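Local coordinates for quinoline 2-oxidoreductase large subunit (Pseudomonas putida, PDB 1T3Q), which carries the molybdenum-pterin cytosine dinucleotide cofactor of a molybdenum hydroxylase and probably oxidises quinoline at its 2-position, as a member of the xanthine dehydrogenase family, at residues G641-D649 against A752-L761; I687-V695 against T770-I778. All coordinates share one frame; numbering follows the deposited sequence.

Contact 1 (G641-D649 against A752-L761); sequences GHAAIVEID and AVVAAVNDAL
V646 and A756 meet at the middle of this interface, where strand 636-649 lies on helix 744-761 with the two short axes 7.1 Å apart and 41° from parallel. From CB, which points toward the helix, V646 forks into two methyls with different tasks. CG1, anti to the carbonyl carbon (chi1 -58°), lies 3.6 Å from A756 CB and also reaches V753 CG1; CG2 settles on the helix backbone, 3.6 Å from A756 C, and touches V757 CG2 as well. A branched, apolar residue suits a place where its two methyls must reach residues on successive turns of the helix. Small residues opposite make such closeness possible: A756 CB comes within 3.5 Å of A644 O, and A644 CB sits 4.0 Å from A752 CB. Farther along, I648 needs a longer arm, and its CD1 alone spans the widening gap, to V757 CG1, A760 CB and L761 CD2; the I648–V757 pair crosses at about a right angle. H642 meets A752 CB with its backbone O and its CB, while its imidazole turns away, ND1 bonding to S748 OG and the ring meeting F463. All touching residues are buried, and side-chain contacts between the segments are apolar. Backbone bonds to strands 454-467 and 655-665 occupy the strand's two edges, so the arrangement is an alpha+beta layer, an alanine-rich helix on a mixed, largely antiparallel sheet of the molybdopterin cofactor-binding family.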
loop_
_atom_site.group_PDB
_atom_site.type_symbol
_atom_site.label_atom_id
_atom_site.label_comp_id
_atom_site.label_asym_id
_atom_site.label_seq_id
_atom_site.Cartn_x
_atom_site.Cartn_y
_atom_site.Cartn_z
ATOM N N GLY B 641 -12.760 -38.644 -17.588
ATOM C CA GLY B 641 -13.249 -39.788 -16.856
ATOM C C GLY B 641 -12.331 -40.103 -15.697
ATOM O O GLY B 641 -11.172 -39.690 -15.684
ATOM N N HIS B 642 -12.862 -40.818 -14.714
ATOM C CA HIS B 642 -12.094 -41.213 -13.548
ATOM C C HIS B 642 -12.468 -42.631 -13.183
ATOM O O HIS B 642 -13.602 -43.059 -13.392
ATOM C CB HIS B 642 -12.398 -40.314 -12.345
ATOM C CG HIS B 642 -12.100 -38.868 -12.574
ATOM N ND1 HIS B 642 -13.010 -37.999 -13.133
ATOM C CD2 HIS B 642 -10.978 -38.143 -12.344
ATOM C CE1 HIS B 642 -12.463 -36.801 -13.242
ATOM N NE2 HIS B 642 -11.229 -36.861 -12.770
ATOM N N ALA B 643 -11.502 -43.357 -12.638
ATOM C CA ALA B 643 -11.719 -44.724 -12.186
ATOM C C ALA B 643 -10.979 -44.839 -10.866
ATOM O O ALA B 643 -9.833 -44.399 -10.743
ATOM C CB ALA B 643 -11.170 -45.727 -13.191
ATOM N N ALA B 644 -11.647 -45.408 -9.871
ATOM C CA ALA B 644 -11.051 -45.566 -8.561
ATOM C C ALA B 644 -11.151 -47.009 -8.117
ATOM O O ALA B 644 -12.112 -47.709 -8.439
ATOM C CB ALA B 644 -11.756 -44.663 -7.549
ATOM N N ILE B 645 -10.134 -47.457 -7.394
ATOM C CA ILE B 645 -10.124 -48.803 -6.854
ATOM C C ILE B 645 -10.057 -48.626 -5.345
ATOM O O ILE B 645 -9.184 -47.924 -4.835
ATOM C CB ILE B 645 -8.904 -49.612 -7.334
ATOM C CG1 ILE B 645 -9.035 -49.901 -8.834
ATOM C CG2 ILE B 645 -8.811 -50.917 -6.551
ATOM C CD1 ILE B 645 -7.877 -50.693 -9.424
ATOM N N VAL B 646 -11.004 -49.235 -4.640
ATOM C CA VAL B 646 -11.051 -49.137 -3.191
ATOM C C VAL B 646 -10.972 -50.521 -2.578
ATOM O O VAL B 646 -11.395 -51.510 -3.182
ATOM C CB VAL B 646 -12.359 -48.466 -2.688
ATOM C CG1 VAL B 646 -12.505 -47.079 -3.292
ATOM C CG2 VAL B 646 -13.556 -49.336 -3.022
ATOM N N GLU B 647 -10.410 -50.584 -1.378
ATOM C CA GLU B 647 -10.290 -51.839 -0.655
ATOM C C GLU B 647 -10.977 -51.658 0.687
ATOM O O GLU B 647 -10.654 -50.737 1.434
ATOM C CB GLU B 647 -8.819 -52.198 -0.426
ATOM C CG GLU B 647 -8.633 -53.385 0.510
ATOM C CD GLU B 647 -7.184 -53.592 0.912
ATOM O OE1 GLU B 647 -6.404 -54.113 0.089
ATOM O OE2 GLU B 647 -6.825 -53.220 2.050
ATOM N N ILE B 648 -11.930 -52.534 0.982
ATOM C CA ILE B 648 -12.664 -52.476 2.235
ATOM C C ILE B 648 -12.340 -53.709 3.076
ATOM O O ILE B 648 -12.429 -54.832 2.589
ATOM C CB ILE B 648 -14.183 -52.450 1.986
ATOM C CG1 ILE B 648 -14.555 -51.227 1.144
ATOM C CG2 ILE B 648 -14.926 -52.437 3.312
ATOM C CD1 ILE B 648 -16.007 -51.214 0.703
ATOM N N ASP B 649 -11.960 -53.496 4.332
ATOM C CA ASP B 649 -11.642 -54.605 5.231
ATOM C C ASP B 649 -12.960 -55.217 5.702
ATOM O O ASP B 649 -13.797 -54.524 6.273
ATOM C CB ASP B 649 -10.852 -54.097 6.441
ATOM C CG ASP B 649 -10.329 -55.224 7.306
ATOM O OD1 ASP B 649 -9.295 -55.820 6.944
ATOM O OD2 ASP B 649 -10.956 -55.524 8.340
ATOM N N ALA B 752 -16.684 -41.849 -8.960
ATOM C CA ALA B 752 -15.808 -43.008 -9.112
ATOM C C ALA B 752 -15.630 -43.754 -7.791
ATOM O O ALA B 752 -15.639 -44.986 -7.766
ATOM C CB ALA B 752 -14.442 -42.569 -9.656
ATOM N N VAL B 753 -15.470 -43.013 -6.696
ATOM C CA VAL B 753 -15.293 -43.637 -5.387
ATOM C C VAL B 753 -16.570 -44.324 -4.906
ATOM O O VAL B 753 -16.530 -45.465 -4.436
ATOM C CB VAL B 753 -14.846 -42.616 -4.313
ATOM C CG1 VAL B 753 -14.661 -43.327 -2.971
ATOM C CG2 VAL B 753 -13.543 -41.943 -4.733
ATOM N N VAL B 754 -17.702 -43.634 -5.012
ATOM C CA VAL B 754 -18.964 -44.231 -4.590
ATOM C C VAL B 754 -19.223 -45.480 -5.428
ATOM O O VAL B 754 -19.627 -46.524 -4.901
ATOM C CB VAL B 754 -20.146 -43.247 -4.766
ATOM C CG1 VAL B 754 -21.463 -43.960 -4.475
ATOM C CG2 VAL B 754 -19.979 -42.070 -3.814
ATOM N N ALA B 755 -18.986 -45.378 -6.736
ATOM C CA ALA B 755 -19.184 -46.526 -7.616
ATOM C C ALA B 755 -18.253 -47.661 -7.190
ATOM O O ALA B 755 -18.637 -48.823 -7.218
ATOM C CB ALA B 755 -18.910 -46.140 -9.075
ATOM N N ALA B 756 -17.036 -47.314 -6.783
ATOM C CA ALA B 756 -16.065 -48.323 -6.357
ATOM C C ALA B 756 -16.529 -49.078 -5.116
ATOM O O ALA B 756 -16.442 -50.302 -5.056
ATOM C CB ALA B 756 -14.709 -47.670 -6.100
ATOM N N VAL B 757 -17.013 -48.353 -4.116
ATOM C CA VAL B 757 -17.490 -48.996 -2.900
ATOM C C VAL B 757 -18.633 -49.950 -3.232
ATOM O O VAL B 757 -18.685 -51.074 -2.738
ATOM C CB VAL B 757 -17.974 -47.950 -1.873
ATOM C CG1 VAL B 757 -18.714 -48.637 -0.731
ATOM C CG2 VAL B 757 -16.776 -47.173 -1.331
ATOM N N ASN B 758 -19.548 -49.497 -4.081
ATOM C CA ASN B 758 -20.677 -50.330 -4.468
ATOM C C ASN B 758 -20.235 -51.574 -5.229
ATOM O O ASN B 758 -20.797 -52.652 -5.045
ATOM C CB ASN B 758 -21.665 -49.506 -5.284
ATOM C CG ASN B 758 -22.580 -48.684 -4.399
ATOM O OD1 ASN B 758 -23.549 -49.202 -3.847
ATOM N ND2 ASN B 758 -22.263 -47.403 -4.237
ATOM N N ASP B 759 -19.221 -51.431 -6.073
ATOM C CA ASP B 759 -18.716 -52.576 -6.822
ATOM C C ASP B 759 -18.111 -53.570 -5.837
ATOM O O ASP B 759 -18.274 -54.782 -5.981
ATOM C CB ASP B 759 -17.641 -52.144 -7.817
ATOM C CG ASP B 759 -17.197 -53.283 -8.722
ATOM O OD1 ASP B 759 -18.059 -53.832 -9.437
ATOM O OD2 ASP B 759 -15.997 -53.631 -8.714
ATOM N N ALA B 760 -17.421 -53.046 -4.829
ATOM C CA ALA B 760 -16.777 -53.877 -3.819
ATOM C C ALA B 760 -17.773 -54.711 -3.023
ATOM O O ALA B 760 -17.499 -55.863 -2.683
ATOM C CB ALA B 760 -15.957 -52.998 -2.864
ATOM N N LEU B 761 -18.931 -54.128 -2.735
ATOM C CA LEU B 761 -19.953 -54.807 -1.947
ATOM C C LEU B 761 -21.064 -55.457 -2.766
ATOM O O LEU B 761 -21.964 -56.089 -2.209
ATOM C CB LEU B 761 -20.568 -53.814 -0.959
ATOM C CG LEU B 761 -19.578 -53.102 -0.032
ATOM C CD1 LEU B 761 -20.306 -52.056 0.794
ATOM C CD2 LEU B 761 -18.894 -54.122 0.864
#

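Contact 2 (I687-V695 against T770-I778); sequences IGQTLLEEV and TVPITPERI
T690 and P772 bring the two backbones to 4.4 Å between CA atoms, where the C-terminal end of helix 672-692, widened into a pi-type turn at 688-692, meets the cis-proline link after strand 770-771. I773 N gives its hydrogen to T690 O at 2.7 Å, almost straight at 179° though from above the carbonyl plane, so a carbonyl at the helix end is matched by an N-H of the loop. P772 CA also lies 3.4 Å from this oxygen. The proline ring, compact and rigid, lodges among carbonyls: its CB faces Q689 O and its CG faces E693 O. E694 crosses the ring at about a right angle. With CG anti to the backbone N (chi1 -166°) and the chain extended beyond, its OE2 arrives 3.3 Å from P772 CD and at the edge of the R777 guanidinium, making a weak salt bridge to NH1 of 3.4 Å. R777 NH1 also donates to P772 O, in the carbonyl plane, at 2.9 Å. Two waters donate to E694 OE1; one also donates to V771 O, the other weakly accepts from R777 NH2. L691 CD2 lies 3.7 Å from I773 O and also packs against I773 CB. A methionine in place of R777 would probably leave P772 O without this donor and the E694 carboxylate without its charged mate. Proline, acid and arginine thus form one polar network whose weak ion pair is supplemented by a water between E694 OE1 and R777 NH2, while the short I773–T690 bond ties the backbones directly.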
loop_
_atom_site.group_PDB
_atom_site.type_symbol
_atom_site.label_atom_id
_atom_site.label_comp_id
_atom_site.label_asym_id
_atom_site.label_seq_id
_atom_site.Cartn_x
_atom_site.Cartn_y
_atom_site.Cartn_z
ATOM N N ILE B 687 -12.203 -37.655 -2.500
ATOM C CA ILE B 687 -12.048 -38.752 -1.562
ATOM C C ILE B 687 -12.547 -38.271 -0.198
ATOM O O ILE B 687 -13.152 -39.028 0.566
ATOM C CB ILE B 687 -10.568 -39.175 -1.473
ATOM C CG1 ILE B 687 -10.184 -39.909 -2.760
ATOM C CG2 ILE B 687 -10.332 -40.041 -0.236
ATOM C CD1 ILE B 687 -8.678 -40.097 -2.945
ATOM N N GLY B 688 -12.296 -37.000 0.090
ATOM C CA GLY B 688 -12.749 -36.433 1.348
ATOM C C GLY B 688 -14.268 -36.475 1.410
ATOM O O GLY B 688 -14.845 -37.036 2.342
ATOM N N GLN B 689 -14.926 -35.908 0.404
ATOM C CA GLN B 689 -16.393 -35.893 0.385
ATOM C C GLN B 689 -17.021 -37.281 0.449
ATOM O O GLN B 689 -18.002 -37.498 1.164
ATOM C CB GLN B 689 -16.927 -35.193 -0.871
ATOM C CG GLN B 689 -18.463 -35.105 -0.882
ATOM C CD GLN B 689 -19.051 -34.738 -2.233
ATOM O OE1 GLN B 689 -20.251 -34.460 -2.344
ATOM N NE2 GLN B 689 -18.219 -34.749 -3.269
ATOM N N THR B 690 -16.456 -38.229 -0.289
ATOM C CA THR B 690 -17.030 -39.565 -0.327
ATOM C C THR B 690 -16.721 -40.525 0.811
ATOM O O THR B 690 -17.502 -41.441 1.062
ATOM C CB THR B 690 -16.681 -40.279 -1.659
ATOM O OG1 THR B 690 -15.257 -40.351 -1.815
ATOM C CG2 THR B 690 -17.284 -39.519 -2.835
ATOM N N LEU B 691 -15.609 -40.331 1.515
ATOM C CA LEU B 691 -15.260 -41.259 2.586
ATOM C C LEU B 691 -15.012 -40.673 3.966
ATOM O O LEU B 691 -15.009 -41.417 4.947
ATOM C CB LEU B 691 -14.007 -42.057 2.200
ATOM C CG LEU B 691 -14.029 -42.891 0.919
ATOM C CD1 LEU B 691 -12.643 -43.485 0.674
ATOM C CD2 LEU B 691 -15.072 -43.987 1.037
ATOM N N LEU B 692 -14.836 -39.357 4.054
ATOM C CA LEU B 692 -14.490 -38.736 5.333
ATOM C C LEU B 692 -15.254 -37.524 5.847
ATOM O O LEU B 692 -15.550 -37.433 7.039
ATOM C CB LEU B 692 -13.016 -38.333 5.284
ATOM C CG LEU B 692 -11.990 -39.434 5.034
ATOM C CD1 LEU B 692 -10.682 -38.823 4.555
ATOM C CD2 LEU B 692 -11.797 -40.226 6.317
ATOM N N GLU B 693 -15.537 -36.582 4.953
ATOM C CA GLU B 693 -16.174 -35.327 5.329
ATOM C C GLU B 693 -17.683 -35.219 5.459
ATOM O O GLU B 693 -18.438 -35.694 4.610
ATOM C CB GLU B 693 -15.722 -34.228 4.364
ATOM C CG GLU B 693 -14.227 -34.168 4.147
ATOM C CD GLU B 693 -13.831 -33.175 3.078
ATOM O OE1 GLU B 693 -12.762 -33.377 2.462
ATOM O OE2 GLU B 693 -14.576 -32.191 2.854
ATOM N N GLU B 694 -18.106 -34.567 6.538
ATOM C CA GLU B 694 -19.513 -34.293 6.764
ATOM C C GLU B 694 -19.734 -33.244 7.840
ATOM O O GLU B 694 -19.273 -33.385 8.974
ATOM C CB GLU B 694 -20.313 -35.555 7.122
ATOM C CG GLU B 694 -21.820 -35.287 7.008
ATOM C CD GLU B 694 -22.704 -36.511 7.160
ATOM O OE1 GLU B 694 -23.932 -36.362 6.974
ATOM O OE2 GLU B 694 -22.194 -37.611 7.462
ATOM N N VAL B 695 -20.409 -32.166 7.458
ATOM C CA VAL B 695 -20.768 -31.107 8.387
ATOM C C VAL B 695 -22.098 -31.642 8.903
ATOM O O VAL B 695 -23.008 -31.914 8.116
ATOM C CB VAL B 695 -20.974 -29.764 7.657
ATOM C CG1 VAL B 695 -21.744 -28.787 8.545
ATOM C CG2 VAL B 695 -19.617 -29.170 7.282
ATOM N N THR B 770 -25.434 -43.153 0.177
ATOM C CA THR B 770 -25.247 -41.939 0.963
ATOM C C THR B 770 -23.763 -41.657 1.186
ATOM O O THR B 770 -22.998 -42.572 1.484
ATOM C CB THR B 770 -25.907 -42.064 2.353
ATOM O OG1 THR B 770 -27.305 -42.336 2.198
ATOM C CG2 THR B 770 -25.734 -40.780 3.143
ATOM N N VAL B 771 -23.351 -40.404 1.008
ATOM C CA VAL B 771 -21.966 -40.028 1.278
ATOM C C VAL B 771 -22.003 -39.062 2.462
ATOM O O VAL B 771 -22.977 -38.327 2.646
ATOM C CB VAL B 771 -21.269 -39.336 0.073
ATOM C CG1 VAL B 771 -21.122 -40.323 -1.081
ATOM C CG2 VAL B 771 -22.045 -38.100 -0.357
ATOM N N PRO B 772 -20.943 -39.053 3.285
ATOM C CA PRO B 772 -19.745 -39.889 3.148
ATOM C C PRO B 772 -20.000 -41.351 3.512
ATOM O O PRO B 772 -20.860 -41.654 4.337
ATOM C CB PRO B 772 -18.765 -39.224 4.104
ATOM C CG PRO B 772 -19.670 -38.808 5.233
ATOM C CD PRO B 772 -20.862 -38.212 4.494
ATOM N N ILE B 773 -19.251 -42.251 2.887
ATOM C CA ILE B 773 -19.373 -43.676 3.161
ATOM C C ILE B 773 -18.407 -43.973 4.300
ATOM O O ILE B 773 -17.216 -44.205 4.086
ATOM C CB ILE B 773 -18.998 -44.501 1.926
ATOM C CG1 ILE B 773 -19.919 -44.115 0.764
ATOM C CG2 ILE B 773 -19.097 -45.985 2.244
ATOM C CD1 ILE B 773 -19.574 -44.774 -0.561
ATOM N N THR B 774 -18.945 -43.945 5.512
ATOM C CA THR B 774 -18.185 -44.155 6.734
ATOM C C THR B 774 -18.198 -45.614 7.174
ATOM O O THR B 774 -18.962 -46.417 6.652
ATOM C CB THR B 774 -18.802 -43.320 7.858
ATOM O OG1 THR B 774 -20.133 -43.794 8.105
ATOM C CG2 THR B 774 -18.882 -41.851 7.456
ATOM N N PRO B 775 -17.332 -45.982 8.130
ATOM C CA PRO B 775 -17.346 -47.380 8.568
ATOM C C PRO B 775 -18.713 -47.732 9.160
ATOM O O PRO B 775 -19.181 -48.866 9.041
ATOM C CB PRO B 775 -16.207 -47.445 9.595
ATOM C CG PRO B 775 -15.974 -46.014 9.988
ATOM C CD PRO B 775 -16.189 -45.258 8.709
ATOM N N GLU B 776 -19.357 -46.753 9.789
ATOM C CA GLU B 776 -20.682 -46.976 10.366
ATOM C C GLU B 776 -21.664 -47.358 9.255
ATOM O O GLU B 776 -22.397 -48.342 9.371
ATOM C CB GLU B 776 -21.181 -45.713 11.068
ATOM C CG GLU B 776 -22.660 -45.755 11.461
ATOM C CD GLU B 776 -22.950 -46.725 12.595
ATOM O OE1 GLU B 776 -24.138 -47.052 12.811
ATOM O OE2 GLU B 776 -21.998 -47.151 13.282
ATOM N N ARG B 777 -21.673 -46.581 8.175
ATOM C CA ARG B 777 -22.584 -46.848 7.067
ATOM C C ARG B 777 -22.296 -48.171 6.365
ATOM O O ARG B 777 -23.215 -48.853 5.922
ATOM C CB ARG B 777 -22.563 -45.687 6.067
ATOM C CG ARG B 777 -23.253 -44.441 6.611
ATOM C CD ARG B 777 -23.474 -43.364 5.556
ATOM N NE ARG B 777 -24.370 -42.325 6.062
ATOM C CZ ARG B 777 -23.991 -41.104 6.422
ATOM N NH1 ARG B 777 -22.720 -40.739 6.324
ATOM N NH2 ARG B 777 -24.887 -40.253 6.906
ATOM N N ILE B 778 -21.021 -48.533 6.273
ATOM C CA ILE B 778 -20.639 -49.793 5.645
ATOM C C ILE B 778 -21.056 -50.938 6.568
ATOM O O ILE B 778 -21.571 -51.955 6.114
ATOM C CB ILE B 778 -19.115 -49.866 5.413
ATOM C CG1 ILE B 778 -18.690 -48.793 4.406
ATOM C CG2 ILE B 778 -18.727 -51.259 4.929
ATOM C CD1 ILE B 778 -17.208 -48.780 4.112
HETATM O O HOH W 1 -24.875 -37.932 4.834
HETATM O O HOH W 2 -25.780 -37.642 8.508
#

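How the contacts relate
Contacts 1 and 2, their centres 13 Å apart, share a boundary: V753, V754 and V757 of helix 744-761 pack on T690, V771 and I773, with V754 CG2 3.4 Å from V771 CG1. Their segments alternate along the chain, 641-649, 687-695, 752-761, 770-778, and helix 744-761 is followed directly by strand 770-771. Contact 1 is wholly buried, touched by no other subunit, and relies on methyl groups. Contact 2 joins a helix end to a loop, is mostly buried but partly exposed around E694 and R777, and uses backbone bonding, charge and water. It also borders the partner chains: R185 of the medium subunit bonds L691 O, and R143 of the small subunit pairs with E693.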